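Local coordinates for protein Isomerase/lactonizing enzyme (Agrobacterium fabrum str. C58, PDB 2NQL) that belongs to the mandelate racemase/muconate lactonizing enzyme group of the enolase superfamily and carries a sodium ion in its barrel domain, its own function being unassigned, at residues M1-E9 against A87-S96; R351-D359 against G374-L384. One frame throughout, in Å; residues are numbered along the deposited sequence.

Interaction 1 of 2, residues M1-E9 against A87-S96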
ATOM      1  N   MET A   1     -34.324  -7.066   9.727  1.00 39.35           N
ATOM      2  CA  MET A   1     -34.028  -7.228   8.256  1.00 42.10           C
ATOM      3  C   MET A   1     -32.521  -7.454   8.037  1.00 36.83           C
ATOM      4  O   MET A   1     -32.100  -8.529   7.587  1.00 30.90           O
ATOM      5  CB  MET A   1     -34.542  -6.017   7.462  1.00 43.77           C
ATOM      6  CG  MET A   1     -34.112  -5.926   5.997  1.00 47.73           C
ATOM      7  SD  MET A   1     -34.384  -7.416   5.012  1.00 84.39           S
ATOM      8  CE  MET A   1     -36.131  -7.274   4.621  1.00 91.67           C
ATOM      9  N   ASN A   2     -31.718  -6.445   8.367  1.00 27.08           N
ATOM     10  CA  ASN A   2     -30.266  -6.615   8.396  1.00 25.60           C
ATOM     11  C   ASN A   2     -29.811  -6.823   9.820  1.00 28.48           C
ATOM     12  O   ASN A   2     -29.939  -5.923  10.657  1.00 32.43           O
ATOM     13  CB  ASN A   2     -29.566  -5.425   7.747  1.00 24.72           C
ATOM     14  CG  ASN A   2     -29.944  -5.252   6.287  1.00 27.32           C
ATOM     15  OD1 ASN A   2     -30.594  -4.272   5.916  1.00 26.05           O
ATOM     16  ND2 ASN A   2     -29.532  -6.199   5.444  1.00 25.78           N
ATOM     17  N   SER A   3     -29.344  -8.030  10.103  1.00 21.96           N
ATOM     18  CA  SER A   3     -28.908  -8.423  11.443  1.00 25.79           C
ATOM     19  C   SER A   3     -27.437  -8.014  11.651  1.00 27.24           C
ATOM     20  O   SER A   3     -26.633  -8.166  10.735  1.00 24.11           O
ATOM     21  CB  SER A   3     -29.061  -9.930  11.593  1.00 21.27           C
ATOM     22  OG  SER A   3     -28.539 -10.429  12.820  1.00 18.77           O
ATOM     23  N   PRO A   4     -27.089  -7.479  12.846  1.00 25.12           N
ATOM     24  CA  PRO A   4     -25.689  -7.077  13.087  1.00 22.37           C
ATOM     25  C   PRO A   4     -24.704  -8.218  12.905  1.00 19.01           C
ATOM     26  O   PRO A   4     -25.033  -9.373  13.184  1.00 21.52           O
ATOM     27  CB  PRO A   4     -25.685  -6.620  14.548  1.00 25.61           C
ATOM     28  CG  PRO A   4     -27.154  -6.214  14.792  1.00 29.62           C
ATOM     29  CD  PRO A   4     -27.952  -7.204  14.011  1.00 29.19           C
ATOM     30  N   ILE A   5     -23.507  -7.888  12.434  1.00 22.21           N
ATOM     31  CA  ILE A   5     -22.420  -8.872  12.387  1.00 20.93           C
ATOM     32  C   ILE A   5     -22.036  -9.339  13.792  1.00 23.84           C
ATOM     33  O   ILE A   5     -21.831  -8.511  14.691  1.00 20.72           O
ATOM     34  CB  ILE A   5     -21.177  -8.319  11.640  1.00 19.09           C
ATOM     35  CG1 ILE A   5     -21.557  -7.811  10.233  1.00 26.67           C
ATOM     36  CG2 ILE A   5     -20.050  -9.374  11.663  1.00 16.27           C
ATOM     37  CD1 ILE A   5     -22.475  -8.745   9.426  1.00 21.63           C
ATOM     38  N   ALA A   6     -21.962 -10.659  13.968  1.00 17.56           N
ATOM     39  CA  ALA A   6     -21.624 -11.281  15.236  1.00 21.58           C
ATOM     40  C   ALA A   6     -20.138 -11.652  15.251  1.00 26.89           C
ATOM     41  O   ALA A   6     -19.436 -11.361  16.216  1.00 20.00           O
ATOM     42  CB  ALA A   6     -22.479 -12.525  15.465  1.00 22.55           C
ATOM     43  N   THR A   7     -19.669 -12.321  14.190  1.00 20.62           N
ATOM     44  CA  THR A   7     -18.324 -12.902  14.164  1.00 20.85           C
ATOM     45  C   THR A   7     -17.648 -12.731  12.798  1.00 18.32           C
ATOM     46  O   THR A   7     -18.321 -12.642  11.755  1.00 17.02           O
ATOM     47  CB  THR A   7     -18.311 -14.411  14.565  1.00 24.60           C
ATOM     48  OG1 THR A   7     -19.177 -15.167  13.701  1.00 21.88           O
ATOM     49  CG2 THR A   7     -18.725 -14.626  16.019  1.00 28.38           C
ATOM     50  N   VAL A   8     -16.312 -12.639  12.829  1.00 16.88           N
ATOM     51  CA  VAL A   8     -15.485 -12.555  11.616  1.00 18.49           C
ATOM     52  C   VAL A   8     -14.362 -13.561  11.836  1.00 21.40           C
ATOM     53  O   VAL A   8     -13.584 -13.444  12.790  1.00 18.11           O
ATOM     54  CB  VAL A   8     -14.919 -11.119  11.389  1.00 20.03           C
ATOM     55  CG1 VAL A   8     -14.043 -11.063  10.119  1.00 22.76           C
ATOM     56  CG2 VAL A   8     -16.037 -10.074  11.307  1.00 16.80           C
ATOM     57  N   GLU A   9     -14.309 -14.585  10.989  1.00 17.37           N
ATOM     58  CA  GLU A   9     -13.332 -15.659  11.140  1.00 16.91           C
ATOM     59  C   GLU A   9     -12.424 -15.666   9.909  1.00 17.51           C
ATOM     60  O   GLU A   9     -12.925 -15.608   8.775  1.00 18.88           O
ATOM     61  CB  GLU A   9     -14.040 -17.012  11.222  1.00 18.97           C
ATOM     62  CG  GLU A   9     -14.900 -17.240  12.481  1.00 22.57           C
ATOM     63  CD  GLU A   9     -15.776 -18.464  12.318  1.00 19.57           C
ATOM     64  OE1 GLU A   9     -16.920 -18.308  11.833  1.00 22.13           O
ATOM     65  OE2 GLU A   9     -15.287 -19.562  12.627  1.00 21.44           O
ATOM     66  N   ALA A  87     -11.883  -6.473  12.283  1.00 19.23           N
ATOM     67  CA  ALA A  87     -13.054  -7.251  12.713  1.00 17.71           C
ATOM     68  C   ALA A  87     -13.844  -6.505  13.794  1.00 21.68           C
ATOM     69  O   ALA A  87     -15.059  -6.493  13.770  1.00 20.43           O
ATOM     70  CB  ALA A  87     -12.664  -8.600  13.221  1.00 18.32           C
ATOM     71  N   GLY A  88     -13.128  -5.882  14.722  1.00 20.35           N
ATOM     72  CA  GLY A  88     -13.751  -5.124  15.820  1.00 17.73           C
ATOM     73  C   GLY A  88     -14.646  -3.994  15.361  1.00 17.18           C
ATOM     74  O   GLY A  88     -15.606  -3.644  16.060  1.00 21.48           O
ATOM     75  N   PHE A  89     -14.322  -3.400  14.217  1.00 15.69           N
ATOM     76  CA  PHE A  89     -15.100  -2.312  13.638  1.00 18.53           C
ATOM     77  C   PHE A  89     -16.166  -2.749  12.625  1.00 21.48           C
ATOM     78  O   PHE A  89     -16.934  -1.934  12.113  1.00 23.93           O
ATOM     79  CB  PHE A  89     -14.173  -1.261  13.046  1.00 19.49           C
ATOM     80  CG  PHE A  89     -13.364  -0.550  14.097  1.00 18.65           C
ATOM     81  CD1 PHE A  89     -13.959   0.448  14.873  1.00 20.65           C
ATOM     82  CD2 PHE A  89     -12.051  -0.908  14.354  1.00 18.03           C
ATOM     83  CE1 PHE A  89     -13.239   1.103  15.866  1.00 19.63           C
ATOM     84  CE2 PHE A  89     -11.322  -0.275  15.348  1.00 21.20           C
ATOM     85  CZ  PHE A  89     -11.923   0.740  16.111  1.00 15.82           C
ATOM     86  N   VAL A  90     -16.193  -4.040  12.347  1.00 18.56           N
ATOM     87  CA  VAL A  90     -17.281  -4.644  11.559  1.00 18.91           C
ATOM     88  C   VAL A  90     -18.344  -5.249  12.468  1.00 19.70           C
ATOM     89  O   VAL A  90     -19.537  -5.083  12.211  1.00 20.30           O
ATOM     90  CB  VAL A  90     -16.730  -5.688  10.541  1.00 19.42           C
ATOM     91  CG1 VAL A  90     -17.900  -6.408   9.810  1.00 21.89           C
ATOM     92  CG2 VAL A  90     -15.858  -4.967   9.547  1.00 18.55           C
ATOM     93  N   ILE A  91     -17.911  -5.952  13.515  1.00 19.23           N
ATOM     94  CA  ILE A  91     -18.810  -6.567  14.485  1.00 19.72           C
ATOM     95  C   ILE A  91     -19.736  -5.504  15.116  1.00 28.17           C
ATOM     96  O   ILE A  91     -19.278  -4.428  15.549  1.00 21.36           O
ATOM     97  CB  ILE A  91     -18.005  -7.355  15.560  1.00 21.70           C
ATOM     98  CG1 ILE A  91     -17.440  -8.663  14.970  1.00 23.86           C
ATOM     99  CG2 ILE A  91     -18.866  -7.659  16.795  1.00 24.85           C
ATOM    100  CD1 ILE A  91     -16.212  -9.206  15.713  1.00 24.97           C
ATOM    101  N   GLY A  92     -21.039  -5.779  15.110  1.00 23.71           N
ATOM    102  CA  GLY A  92     -22.027  -4.783  15.555  1.00 23.65           C
ATOM    103  C   GLY A  92     -22.587  -3.903  14.455  1.00 24.86           C
ATOM    104  O   GLY A  92     -23.679  -3.353  14.603  1.00 26.33           O
ATOM    105  N   ARG A  93     -21.876  -3.782  13.326  1.00 17.95           N
ATOM    106  CA  ARG A  93     -22.424  -3.080  12.166  1.00 20.88           C
ATOM    107  C   ARG A  93     -23.335  -4.088  11.449  1.00 22.26           C
ATOM    108  O   ARG A  93     -23.324  -5.269  11.781  1.00 22.82           O
ATOM    109  CB  ARG A  93     -21.326  -2.619  11.192  1.00 23.30           C
ATOM    110  CG  ARG A  93     -20.287  -1.630  11.764  1.00 25.31           C
ATOM    111  CD  ARG A  93     -20.888  -0.257  11.955  1.00 24.01           C
ATOM    112  NE  ARG A  93     -21.280   0.455  10.729  1.00 24.51           N
ATOM    113  CZ  ARG A  93     -20.508   1.301  10.046  1.00 24.51           C
ATOM    114  NH1 ARG A  93     -19.254   1.498  10.412  1.00 24.62           N
ATOM    115  NH2 ARG A  93     -20.975   1.937   8.967  1.00 25.94           N
ATOM    116  N   ASP A  94     -24.085  -3.620  10.464  1.00 23.17           N
ATOM    117  CA  ASP A  94     -24.864  -4.546   9.653  1.00 25.99           C
ATOM    118  C   ASP A  94     -24.609  -4.345   8.164  1.00 26.50           C
ATOM    119  O   ASP A  94     -23.768  -3.522   7.766  1.00 23.93           O
ATOM    120  CB  ASP A  94     -26.348  -4.451  10.002  1.00 23.60           C
ATOM    121  CG  ASP A  94     -26.962  -3.110   9.621  1.00 28.93           C
ATOM    122  OD1 ASP A  94     -26.626  -2.527   8.569  1.00 31.17           O
ATOM    123  OD2 ASP A  94     -27.818  -2.639  10.389  1.00 33.98           O
ATOM    124  N   ALA A  95     -25.353  -5.092   7.344  1.00 23.80           N
ATOM    125  CA  ALA A  95     -25.128  -5.114   5.909  1.00 23.66           C
ATOM    126  C   ALA A  95     -26.140  -4.280   5.120  1.00 27.49           C
ATOM    127  O   ALA A  95     -26.270  -4.443   3.909  1.00 27.38           O
ATOM    128  CB  ALA A  95     -25.086  -6.585   5.407  1.00 24.07           C
ATOM    129  N   SER A  96     -26.843  -3.365   5.795  1.00 25.43           N
ATOM    130  CA  SER A  96     -27.772  -2.445   5.113  1.00 26.91           C
ATOM    131  C   SER A  96     -27.111  -1.515   4.098  1.00 26.19           C
ATOM    132  O   SER A  96     -27.739  -1.089   3.118  1.00 30.82           O
ATOM    133  CB  SER A  96     -28.610  -1.639   6.119  1.00 28.35           C
ATOM    134  OG  SER A  96     -27.806  -0.731   6.865  1.00 31.92           O
TER
HETATM  135  O   HOH W   1     -29.356  -4.099  12.347  1.00 44.81           O
HETATM  136  O   HOH W   2     -26.598  -7.471   8.262  1.00 25.89           O

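Interaction 2 of 2, residues R351-D359 against G374-L384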
ATOM      1  N   ARG A 351     -13.864 -26.273  -8.980  1.00 23.76           N
ATOM      2  CA  ARG A 351     -15.306 -26.575  -8.938  1.00 26.94           C
ATOM      3  C   ARG A 351     -15.654 -27.388  -7.677  1.00 21.78           C
ATOM      4  O   ARG A 351     -16.693 -27.169  -7.051  1.00 26.99           O
ATOM      5  CB  ARG A 351     -15.752 -27.350 -10.192  1.00 23.97           C
ATOM      6  CG  ARG A 351     -15.994 -26.481 -11.416  1.00 24.75           C
ATOM      7  CD  ARG A 351     -16.860 -27.237 -12.444  1.00 32.90           C
ATOM      8  NE  ARG A 351     -17.083 -26.497 -13.694  1.00 30.03           N
ATOM      9  CZ  ARG A 351     -16.263 -26.582 -14.729  1.00 31.86           C
ATOM     10  NH1 ARG A 351     -15.185 -27.346 -14.624  1.00 33.13           N
ATOM     11  NH2 ARG A 351     -16.492 -25.911 -15.855  1.00 23.37           N
ATOM     12  N   ARG A 352     -14.749 -28.302  -7.313  1.00 22.21           N
ATOM     13  CA  ARG A 352     -14.878 -29.161  -6.146  1.00 24.36           C
ATOM     14  C   ARG A 352     -14.853 -28.385  -4.838  1.00 20.55           C
ATOM     15  O   ARG A 352     -15.307 -28.885  -3.817  1.00 21.16           O
ATOM     16  CB  ARG A 352     -13.722 -30.154  -6.107  1.00 25.51           C
ATOM     17  CG  ARG A 352     -14.067 -31.459  -6.717  1.00 35.25           C
ATOM     18  CD  ARG A 352     -12.836 -32.301  -6.948  1.00 34.83           C
ATOM     19  NE  ARG A 352     -12.818 -32.738  -8.343  1.00 41.87           N
ATOM     20  CZ  ARG A 352     -11.978 -32.268  -9.263  1.00 41.53           C
ATOM     21  NH1 ARG A 352     -12.061 -32.713 -10.510  1.00 41.20           N
ATOM     22  NH2 ARG A 352     -11.059 -31.349  -8.946  1.00 37.49           N
ATOM     23  N   LEU A 353     -14.291 -27.181  -4.889  1.00 20.33           N
ATOM     24  CA  LEU A 353     -14.080 -26.379  -3.693  1.00 20.60           C
ATOM     25  C   LEU A 353     -15.289 -25.501  -3.392  1.00 15.46           C
ATOM     26  O   LEU A 353     -15.325 -24.808  -2.369  1.00 16.98           O
ATOM     27  CB  LEU A 353     -12.808 -25.536  -3.853  1.00 17.14           C
ATOM     28  CG  LEU A 353     -11.462 -26.300  -3.833  1.00 22.61           C
ATOM     29  CD1 LEU A 353     -10.281 -25.328  -3.918  1.00 28.63           C
ATOM     30  CD2 LEU A 353     -11.315 -27.221  -2.627  1.00 23.68           C
ATOM     31  N   LEU A 354     -16.286 -25.529  -4.283  1.00 15.58           N
ATOM     32  CA  LEU A 354     -17.425 -24.620  -4.177  1.00 18.05           C
ATOM     33  C   LEU A 354     -18.772 -25.321  -4.266  1.00 25.31           C
ATOM     34  O   LEU A 354     -18.949 -26.246  -5.081  1.00 20.94           O
ATOM     35  CB  LEU A 354     -17.379 -23.621  -5.329  1.00 23.35           C
ATOM     36  CG  LEU A 354     -16.190 -22.664  -5.385  1.00 27.35           C
ATOM     37  CD1 LEU A 354     -16.253 -21.943  -6.704  1.00 24.81           C
ATOM     38  CD2 LEU A 354     -16.299 -21.682  -4.220  1.00 20.49           C
ATOM     39  N   ASP A 355     -19.724 -24.849  -3.471  1.00 18.21           N
ATOM     40  CA  ASP A 355     -21.178 -25.053  -3.748  1.00 23.10           C
ATOM     41  C   ASP A 355     -21.739 -23.829  -4.479  1.00 22.30           C
ATOM     42  O   ASP A 355     -21.509 -22.689  -4.060  1.00 23.20           O
ATOM     43  CB  ASP A 355     -21.979 -25.219  -2.438  1.00 21.09           C
ATOM     44  CG  ASP A 355     -21.601 -26.462  -1.658  1.00 30.04           C
ATOM     45  OD1 ASP A 355     -21.184 -27.464  -2.283  1.00 25.73           O
ATOM     46  OD2 ASP A 355     -21.731 -26.436  -0.407  1.00 25.25           O
ATOM     47  N   GLY A 356     -22.487 -24.051  -5.559  1.00 23.06           N
ATOM     48  CA  GLY A 356     -22.987 -22.946  -6.383  1.00 22.41           C
ATOM     49  C   GLY A 356     -22.665 -23.073  -7.860  1.00 26.50           C
ATOM     50  O   GLY A 356     -21.555 -23.428  -8.232  1.00 27.21           O
ATOM     51  N   ASP A 357     -23.641 -22.739  -8.698  1.00 22.91           N
ATOM     52  CA  ASP A 357     -23.530 -22.864 -10.154  1.00 27.57           C
ATOM     53  C   ASP A 357     -22.788 -21.708 -10.866  1.00 25.03           C
ATOM     54  O   ASP A 357     -23.348 -20.994 -11.696  1.00 28.57           O
ATOM     55  CB  ASP A 357     -24.927 -23.091 -10.767  1.00 26.71           C
ATOM     56  CG  ASP A 357     -25.882 -21.884 -10.559  1.00 34.23           C
ATOM     57  OD1 ASP A 357     -25.896 -21.260  -9.464  1.00 25.09           O
ATOM     58  OD2 ASP A 357     -26.628 -21.562 -11.512  1.00 35.05           O
ATOM     59  N   MET A 358     -21.505 -21.546 -10.587  1.00 24.22           N
ATOM     60  CA  MET A 358     -20.680 -20.653 -11.383  1.00 21.23           C
ATOM     61  C   MET A 358     -20.004 -21.495 -12.482  1.00 21.04           C
ATOM     62  O   MET A 358     -19.366 -22.508 -12.174  1.00 23.10           O
ATOM     63  CB  MET A 358     -19.606 -20.007 -10.483  1.00 19.40           C
ATOM     64  CG  MET A 358     -18.641 -19.131 -11.247  1.00 24.09           C
ATOM     65  SD  MET A 358     -17.569 -18.103 -10.196  1.00 23.93           S
ATOM     66  CE  MET A 358     -16.712 -19.329  -9.214  1.00 25.07           C
ATOM     67  N   ASP A 359     -20.131 -21.094 -13.747  1.00 22.63           N
ATOM     68  CA  ASP A 359     -19.522 -21.875 -14.828  1.00 20.44           C
ATOM     69  C   ASP A 359     -18.852 -20.991 -15.865  1.00 20.78           C
ATOM     70  O   ASP A 359     -19.118 -19.790 -15.944  1.00 19.41           O
ATOM     71  CB  ASP A 359     -20.546 -22.840 -15.482  1.00 22.51           C
ATOM     72  CG  ASP A 359     -19.879 -24.021 -16.202  1.00 27.15           C
ATOM     73  OD1 ASP A 359     -18.654 -24.279 -16.008  1.00 23.22           O
ATOM     74  OD2 ASP A 359     -20.592 -24.697 -16.970  1.00 28.25           O
ATOM     75  N   GLY A 374     -23.810 -16.242  -4.274  1.00 21.16           N
ATOM     76  CA  GLY A 374     -24.296 -17.373  -5.079  1.00 23.79           C
ATOM     77  C   GLY A 374     -23.382 -18.593  -5.021  1.00 28.47           C
ATOM     78  O   GLY A 374     -23.687 -19.636  -5.620  1.00 20.45           O
ATOM     79  N   VAL A 375     -22.233 -18.462  -4.339  1.00 18.76           N
ATOM     80  CA  VAL A 375     -21.342 -19.597  -4.100  1.00 15.61           C
ATOM     81  C   VAL A 375     -20.885 -19.544  -2.653  1.00 23.20           C
ATOM     82  O   VAL A 375     -20.989 -18.494  -2.022  1.00 17.22           O
ATOM     83  CB  VAL A 375     -20.083 -19.657  -5.064  1.00 19.97           C
ATOM     84  CG1 VAL A 375     -20.488 -19.603  -6.569  1.00 21.94           C
ATOM     85  CG2 VAL A 375     -19.063 -18.560  -4.737  1.00 18.68           C
ATOM     86  N   ARG A 376     -20.387 -20.673  -2.151  1.00 17.42           N
ATOM     87  CA  ARG A 376     -19.727 -20.748  -0.826  1.00 20.24           C
ATOM     88  C   ARG A 376     -18.713 -21.900  -0.891  1.00 21.23           C
ATOM     89  O   ARG A 376     -18.788 -22.734  -1.808  1.00 19.32           O
ATOM     90  CB  ARG A 376     -20.774 -21.020   0.261  1.00 17.24           C
ATOM     91  CG  ARG A 376     -21.432 -22.389   0.115  1.00 20.06           C
ATOM     92  CD  ARG A 376     -22.286 -22.740   1.294  1.00 20.30           C
ATOM     93  NE  ARG A 376     -22.740 -24.134   1.234  1.00 20.54           N
ATOM     94  CZ  ARG A 376     -23.745 -24.616   1.952  1.00 35.45           C
ATOM     95  NH1 ARG A 376     -24.407 -23.812   2.783  1.00 23.64           N
ATOM     96  NH2 ARG A 376     -24.084 -25.894   1.831  1.00 26.89           N
ATOM     97  N   PRO A 377     -17.757 -21.967   0.057  1.00 18.00           N
ATOM     98  CA  PRO A 377     -16.889 -23.138   0.097  1.00 17.84           C
ATOM     99  C   PRO A 377     -17.699 -24.413   0.267  1.00 16.94           C
ATOM    100  O   PRO A 377     -18.709 -24.441   0.987  1.00 17.87           O
ATOM    101  CB  PRO A 377     -15.999 -22.878   1.328  1.00 16.90           C
ATOM    102  CG  PRO A 377     -15.945 -21.327   1.379  1.00 18.92           C
ATOM    103  CD  PRO A 377     -17.393 -20.995   1.117  1.00 18.20           C
ATOM    104  N   SER A 378     -17.304 -25.443  -0.478  1.00 19.87           N
ATOM    105  CA  SER A 378     -17.970 -26.739  -0.374  1.00 21.40           C
ATOM    106  C   SER A 378     -17.565 -27.411   0.934  1.00 21.42           C
ATOM    107  O   SER A 378     -16.608 -26.984   1.610  1.00 16.60           O
ATOM    108  CB  SER A 378     -17.570 -27.626  -1.564  1.00 15.86           C
ATOM    109  OG  SER A 378     -16.174 -27.937  -1.499  1.00 17.90           O
ATOM    110  N   GLU A 379     -18.266 -28.486   1.283  1.00 21.73           N
ATOM    111  CA  GLU A 379     -17.883 -29.305   2.432  1.00 22.56           C
ATOM    112  C   GLU A 379     -16.429 -29.788   2.345  1.00 21.75           C
ATOM    113  O   GLU A 379     -15.707 -29.773   3.361  1.00 20.54           O
ATOM    114  CB  GLU A 379     -18.860 -30.483   2.606  1.00 27.35           C
ATOM    115  CG  GLU A 379     -18.890 -31.104   3.995  1.00 44.65           C
ATOM    116  CD  GLU A 379     -19.216 -30.113   5.124  1.00 52.05           C
ATOM    117  OE1 GLU A 379     -20.196 -29.340   5.015  1.00 47.31           O
ATOM    118  OE2 GLU A 379     -18.487 -30.121   6.136  1.00 66.11           O
ATOM    119  N   ALA A 380     -15.988 -30.161   1.138  1.00 16.75           N
ATOM    120  CA  ALA A 380     -14.582 -30.524   0.901  1.00 23.53           C
ATOM    121  C   ALA A 380     -13.639 -29.361   1.244  1.00 21.25           C
ATOM    122  O   ALA A 380     -12.643 -29.562   1.941  1.00 22.23           O
ATOM    123  CB  ALA A 380     -14.365 -30.984  -0.534  1.00 21.60           C
ATOM    124  N   ALA A 381     -13.969 -28.157   0.770  1.00 18.02           N
ATOM    125  CA  ALA A 381     -13.151 -26.960   1.084  1.00 18.42           C
ATOM    126  C   ALA A 381     -13.101 -26.712   2.599  1.00 20.84           C
ATOM    127  O   ALA A 381     -12.035 -26.393   3.142  1.00 21.89           O
ATOM    128  CB  ALA A 381     -13.681 -25.761   0.392  1.00 17.59           C
ATOM    129  N   LEU A 382     -14.228 -26.893   3.285  1.00 19.24           N
ATOM    130  CA  LEU A 382     -14.276 -26.681   4.751  1.00 19.76           C
ATOM    131  C   LEU A 382     -13.386 -27.641   5.503  1.00 23.16           C
ATOM    132  O   LEU A 382     -12.902 -27.308   6.587  1.00 20.82           O
ATOM    133  CB  LEU A 382     -15.692 -26.775   5.300  1.00 19.06           C
ATOM    134  CG  LEU A 382     -16.712 -25.708   4.914  1.00 23.86           C
ATOM    135  CD1 LEU A 382     -17.988 -26.014   5.661  1.00 27.08           C
ATOM    136  CD2 LEU A 382     -16.235 -24.281   5.211  1.00 23.88           C
ATOM    137  N   GLY A 383     -13.142 -28.819   4.926  1.00 20.58           N
ATOM    138  CA  GLY A 383     -12.211 -29.783   5.520  1.00 22.38           C
ATOM    139  C   GLY A 383     -10.763 -29.335   5.397  1.00 26.39           C
ATOM    140  O   GLY A 383      -9.913 -29.754   6.163  1.00 27.05           O
ATOM    141  N   LEU A 384     -10.485 -28.473   4.425  1.00 18.96           N
ATOM    142  CA  LEU A 384      -9.108 -28.077   4.092  1.00 18.41           C
ATOM    143  C   LEU A 384      -8.658 -26.750   4.735  1.00 20.95           C
ATOM    144  O   LEU A 384      -7.469 -26.534   4.948  1.00 26.60           O
ATOM    145  CB  LEU A 384      -8.946 -27.987   2.579  1.00 20.73           C
ATOM    146  CG  LEU A 384      -9.183 -29.319   1.851  1.00 23.29           C
ATOM    147  CD1 LEU A 384      -8.949 -29.123   0.344  1.00 32.84           C
ATOM    148  CD2 LEU A 384      -8.284 -30.415   2.465  1.00 28.94           C
TER
HETATM  149  O   HOH W   3     -26.219 -20.083  -6.475  1.00 25.23           O

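Interaction 1 of 2, residues M1-E9 against A87-S96
I5 meets the turn V90-R93 with its backbone and its side chain together. Its N-H points almost straight at R93 O, with I5 N and R93 O 2.7 Å apart and an angle of 168° at the hydrogen. I5 O accepts from G92 N, one residue earlier in the turn, at 2.9 Å. The turn is type II, and G92 has the positive phi that suits glycine.

The tight part is the apolar packing beside this pair of bonds. I5 CG1 packs on V90 CG1 at 3.9 Å, and the two side chains cross at a slant. Set anti to the carbonyl carbon (chi1 -54°), I5 CG1 also comes within 3.5 Å of R93 O. Three residues on, V8 sets its CB against A87 CB at 3.8 Å. Its CG2 reaches I91 CG1 more loosely. L130 and I133 of helix 117-138 pack on I5, and L126 of the same helix packs on V8. The bulge at A6 and T7, opposite T58 of strand 50-59, lies between these two inward-facing residues.

The N-terminal end is looser and wetter. One water donates to both N2 O and D94 OD2. A second donates to S3 O and accepts from A95 N. The N2 amide lies beside S96, its OD1 3.3 Å from S96 CB, while N2 ND2 and S3 N are bonded to E137. D94 turns its other oxygen, OD1, back to its own chain. There it takes S96 N in an Asx turn, and S96 OG at 2.7 Å.

Direct backbone bonds and apolar packing thus join strand 5-15 to the end of helix 75-90 and the following turn, in the enolase-type N-terminal domain. Near N2, water carries the polar links between the segments.

Interaction 2 of 2, residues R351-D359 against G374-L384
D355 and R376 pair through backbone and side chain at once. D355 N donates to R376 O at 2.8 Å, and R376 N returns a bond to D355 O. This is the hydrogen-bonded pair of a two-stranded antiparallel sheet. On one face of it the guanidinium of R376 comes side-on to the carboxylate. R376 NE meets D355 OD2 at 3.0 Å on the anti lone pair, and NH2 adds a longer, more bent bond to the same oxygen. Both nitrogens hold that oxygen in the guanidinium plane, while the carboxylate is turned 54° from it.

S378 makes the next link. Its OG donates to R352 O at 2.7 Å, in the carbonyl plane. The same OG accepts from A381 N at 3.2 Å and so caps helix 379-384. A chi1 of 66° sets OG between the backbone N and the carbonyl carbon, where it reaches both partners. S378 N binds L353 O from above the carbonyl plane, at 2.8 Å.

L353 CD2 lies 4.1 Å from A381 CB and also touches L384. V375 CG1 packs on M358 CB, and V375 CG2 on L354 CD2. G356 CA makes a CA-H...O contact with G374 O at 3.5 Å. A water joins G374 O to D357 OD1, and D357 OD2 is bonded to S369.

Helix 322-331 packs against L354, M358, V375 and P377. This late piece of the barrel-domain region rests on the N-terminal sheet: L353 and L384 on L13 and Q15 of strand 5-15, and R376, P377 and L382 on W66 of strand 64-70.

Interaction 1 closes before interaction 2 opens along the chain. Their centres are 23 Å apart, with nearest atoms about 9 Å apart, and they do not touch. Both involve strand 5-15 of the antiparallel sheet. Interaction 1 holds its first residues against the end of helix 75-90, in the N-terminal part of the fold. Interaction 2 lies in the C-terminal part of the chain, after most of the barrel strands, and packs on L13 and Q15 further along the same strand. That sheet also takes in strand 386-387, just after helix 379-384. Strands from near both ends of the chain thus meet in one sheet, consistent with the late chain joining the N-terminal domain to the barrel domain.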